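Local coordinates for thiamine pyrophosphokinase (Bacillus subtilis, PDB 3LM8), which catalyses the ATP-dependent conversion of thiamine to thiamine diphosphate, releasing AMP, and takes part in thiamine salvage, at residues A[134-139]-A[206-211]. The protein carries 1 engineered substitution. Residues are numbered along the deposited sequence; the frame is centred on the assembly and turned at random.
Sequences NHIQMF and ILIMIR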
ATOM      1  N   ASN A 134      -3.862  -2.525   8.544  1.00 28.31           N
ATOM      2  CA  ASN A 134      -4.023  -1.216   7.928  1.00 22.44           C
ATOM      3  C   ASN A 134      -4.078  -1.227   6.400  1.00 20.28           C
ATOM      4  O   ASN A 134      -3.523  -2.111   5.748  1.00 20.12           O
ATOM      5  CB  ASN A 134      -2.901  -0.266   8.374  1.00 13.38           C
ATOM      6  CG  ASN A 134      -2.784  -0.166   9.876  1.00 22.70           C
ATOM      7  OD1 ASN A 134      -2.201  -1.036  10.523  1.00 35.96           O
ATOM      8  ND2 ASN A 134      -3.349   0.889  10.444  1.00 22.06           N
ATOM      9  N   HIS A 135      -4.766  -0.226   5.854  1.00 10.79           N
ATOM     10  CA  HIS A 135      -4.895  -0.026   4.419  1.00 21.74           C
ATOM     11  C   HIS A 135      -4.657   1.462   4.215  1.00 21.88           C
ATOM     12  O   HIS A 135      -5.441   2.299   4.651  1.00 24.22           O
ATOM     13  CB  HIS A 135      -6.297  -0.392   3.927  1.00 26.59           C
ATOM     14  CG  HIS A 135      -6.533  -1.864   3.804  1.00 32.11           C
ATOM     15  ND1 HIS A 135      -7.710  -2.387   3.313  1.00 33.28           N
ATOM     16  CD2 HIS A 135      -5.745  -2.923   4.103  1.00 34.09           C
ATOM     17  CE1 HIS A 135      -7.634  -3.706   3.313  1.00 30.05           C
ATOM     18  NE2 HIS A 135      -6.453  -4.058   3.789  1.00 27.56           N
ATOM     19  N   ILE A 136      -3.562   1.798   3.561  1.00 13.90           N
ATOM     20  CA  ILE A 136      -3.253   3.196   3.342  1.00 15.81           C
ATOM     21  C   ILE A 136      -3.444   3.551   1.884  1.00 14.16           C
ATOM     22  O   ILE A 136      -3.110   2.760   0.997  1.00 17.70           O
ATOM     23  CB  ILE A 136      -1.802   3.502   3.759  1.00 16.81           C
ATOM     24  CG1 ILE A 136      -1.630   3.162   5.231  1.00 15.45           C
ATOM     25  CG2 ILE A 136      -1.487   4.979   3.535  1.00 20.17           C
ATOM     26  CD1 ILE A 136      -0.231   2.969   5.628  1.00 17.24           C
ATOM     27  N   GLN A 137      -3.982   4.742   1.642  1.00 14.48           N
ATOM     28  CA  GLN A 137      -4.216   5.205   0.281  1.00  9.01           C
ATOM     29  C   GLN A 137      -4.247   6.720   0.243  1.00 16.30           C
ATOM     30  O   GLN A 137      -4.753   7.374   1.157  1.00 27.98           O
ATOM     31  CB  GLN A 137      -5.537   4.657  -0.248  1.00 12.92           C
ATOM     32  CG  GLN A 137      -5.473   4.127  -1.660  1.00 25.97           C
ATOM     33  CD  GLN A 137      -6.833   3.661  -2.160  1.00 29.15           C
ATOM     34  OE1 GLN A 137      -7.441   2.746  -1.595  1.00 23.73           O
ATOM     35  NE2 GLN A 137      -7.319   4.295  -3.226  1.00 25.15           N
HETATM   36  N   MSE A 138      -3.686   7.275  -0.820  1.00 28.04           N
HETATM   37  CA  MSE A 138      -3.646   8.711  -0.992  1.00 29.50           C
HETATM   38  C   MSE A 138      -4.584   9.117  -2.106  1.00 27.08           C
HETATM   39  O   MSE A 138      -4.759   8.389  -3.077  1.00 37.70           O
HETATM   40  CB  MSE A 138      -2.227   9.166  -1.322  1.00 29.13           C
HETATM   41  CG  MSE A 138      -1.392   9.514  -0.103  1.00 40.01           C
HETATM   42 SE   MSE A 138       0.296  10.335  -0.569  1.00 54.95          SE
HETATM   43  CE  MSE A 138      -0.149  11.047  -2.312  1.00 75.94           C
ATOM     44  N   PHE A 139      -5.197  10.280  -1.968  1.00 27.06           N
ATOM     45  CA  PHE A 139      -6.102  10.745  -3.006  1.00 33.77           C
ATOM     46  C   PHE A 139      -5.910  12.198  -3.385  1.00 28.96           C
ATOM     47  O   PHE A 139      -5.636  13.063  -2.536  1.00 32.50           O
ATOM     48  CB  PHE A 139      -7.570  10.594  -2.592  1.00 38.85           C
ATOM     49  CG  PHE A 139      -8.004   9.182  -2.334  1.00 30.88           C
ATOM     50  CD1 PHE A 139      -7.730   8.569  -1.115  1.00 26.70           C
ATOM     51  CD2 PHE A 139      -8.721   8.478  -3.300  1.00 26.26           C
ATOM     52  CE1 PHE A 139      -8.166   7.270  -0.859  1.00 29.23           C
ATOM     53  CE2 PHE A 139      -9.163   7.181  -3.059  1.00 25.59           C
ATOM     54  CZ  PHE A 139      -8.887   6.569  -1.832  1.00 31.35           C
ATOM     55  N   ILE A 206      -3.636  16.964  -1.017  1.00 49.07           N
ATOM     56  CA  ILE A 206      -3.395  15.529  -1.104  1.00 50.34           C
ATOM     57  C   ILE A 206      -3.858  14.925   0.205  1.00 43.47           C
ATOM     58  O   ILE A 206      -3.354  15.270   1.269  1.00 37.54           O
ATOM     59  CB  ILE A 206      -1.901  15.237  -1.275  1.00 56.65           C
ATOM     60  CG1 ILE A 206      -1.387  15.951  -2.521  1.00 64.81           C
ATOM     61  CG2 ILE A 206      -1.661  13.736  -1.367  1.00 50.05           C
ATOM     62  CD1 ILE A 206       0.113  16.003  -2.603  1.00 71.29           C
ATOM     63  N   LEU A 207      -4.825  14.024   0.131  1.00 46.63           N
ATOM     64  CA  LEU A 207      -5.348  13.412   1.339  1.00 40.72           C
ATOM     65  C   LEU A 207      -4.895  11.963   1.495  1.00 37.54           C
ATOM     66  O   LEU A 207      -4.797  11.220   0.512  1.00 40.03           O
ATOM     67  CB  LEU A 207      -6.867  13.466   1.316  1.00 38.11           C
ATOM     68  CG  LEU A 207      -7.522  13.104   2.641  1.00 41.08           C
ATOM     69  CD1 LEU A 207      -7.321  14.269   3.620  1.00 47.84           C
ATOM     70  CD2 LEU A 207      -9.007  12.818   2.427  1.00 32.71           C
ATOM     71  N   ILE A 208      -4.605  11.572   2.732  1.00 33.61           N
ATOM     72  CA  ILE A 208      -4.190  10.204   3.019  1.00 24.11           C
ATOM     73  C   ILE A 208      -5.345   9.561   3.762  1.00 26.21           C
ATOM     74  O   ILE A 208      -6.018  10.225   4.551  1.00 30.81           O
ATOM     75  CB  ILE A 208      -2.944  10.152   3.931  1.00 18.34           C
ATOM     76  CG1 ILE A 208      -1.807  10.952   3.307  1.00 23.06           C
ATOM     77  CG2 ILE A 208      -2.490   8.692   4.115  1.00 17.79           C
ATOM     78  CD1 ILE A 208      -0.577  11.051   4.189  1.00  8.18           C
HETATM   79  N   MSE A 209      -5.583   8.281   3.512  1.00 15.76           N
HETATM   80  CA  MSE A 209      -6.658   7.587   4.196  1.00 17.35           C
HETATM   81  C   MSE A 209      -6.151   6.306   4.809  1.00 27.44           C
HETATM   82  O   MSE A 209      -5.666   5.420   4.111  1.00 40.60           O
HETATM   83  CB  MSE A 209      -7.802   7.251   3.242  1.00 24.86           C
HETATM   84  CG  MSE A 209      -8.928   6.437   3.906  1.00 29.51           C
HETATM   85 SE   MSE A 209     -10.258   5.726   2.674  1.00 55.87          SE
HETATM   86  CE  MSE A 209     -11.786   6.781   3.169  1.00114.76           C
ATOM     87  N   ILE A 210      -6.261   6.216   6.123  1.00 29.11           N
ATOM     88  CA  ILE A 210      -5.832   5.029   6.834  1.00 31.65           C
ATOM     89  C   ILE A 210      -7.063   4.322   7.380  1.00 31.68           C
ATOM     90  O   ILE A 210      -7.837   4.895   8.147  1.00 42.41           O
ATOM     91  CB  ILE A 210      -4.911   5.365   8.034  1.00 38.76           C
ATOM     92  CG1 ILE A 210      -3.678   6.139   7.563  1.00 39.78           C
ATOM     93  CG2 ILE A 210      -4.513   4.074   8.760  1.00  9.34           C
ATOM     94  CD1 ILE A 210      -3.960   7.579   7.212  1.00 45.35           C
ATOM     95  N   ARG A 211      -7.259   3.084   6.957  1.00 25.61           N
ATOM     96  CA  ARG A 211      -8.366   2.294   7.456  1.00 20.90           C
ATOM     97  C   ARG A 211      -7.645   1.267   8.325  1.00 31.72           C
ATOM     98  O   ARG A 211      -6.698   0.612   7.874  1.00 35.87           O
ATOM     99  CB  ARG A 211      -9.129   1.674   6.290  1.00 13.52           C
ATOM    100  CG  ARG A 211      -9.536   2.756   5.279  1.00 17.51           C
ATOM    101  CD  ARG A 211     -10.561   2.276   4.285  1.00 22.27           C
ATOM    102  NE  ARG A 211     -11.755   1.779   4.964  1.00 35.30           N
ATOM    103  CZ  ARG A 211     -12.871   1.404   4.343  1.00 34.73           C
ATOM    104  NH1 ARG A 211     -12.948   1.470   3.016  1.00 43.21           N
ATOM    105  NH2 ARG A 211     -13.905   0.954   5.048  1.00 21.52           N
TER
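Phe139 and Leu207 form a hydrogen-bonded pair at the end of strand 134-139, antiparallel to strand 207-211. Phe139 N donates to Leu207 O at 2.7 Å, and Leu207 N returns a nearly straight bond to Phe139 O (N-H...O 170°). The pairs Gln137 with Met209 and His135 with Arg211 are also doubly bonded, mostly less straight, giving six backbone bonds. Ile136 with Ile210 and Met138 with Ile208 are the non-hydrogen-bonded pairs.

Met138, a selenomethionine, crosses Ile208 and the preceding loop residue Ile206 at an angle. Met138 CB lies 3.8 Å from Leu207 O and Met138 CG 3.7 Å from Ile208 CG1. Met138 SE lies 4.0 Å from Ile206 CG2, and the chain ends near this methyl, CE being doubtful in position. On this face Ile136 CG2 lies alongside Ile208 CG2, at 3.9 Å. On the other the Phe139 ring turns its edge, through CE1, to Met209 CB at 4.1 Å.

The pairing joins strand 134-139, beside the parallel strands of the mixed sheet, to one 67 residues later. The Leu207 side chain is about 10 Å from bound thiamine, outside the pocket. Strands 126-131 and 154-159 flank the pair; helix 107-122 covers the Met138 face, strand 197-202 the Phe139 face.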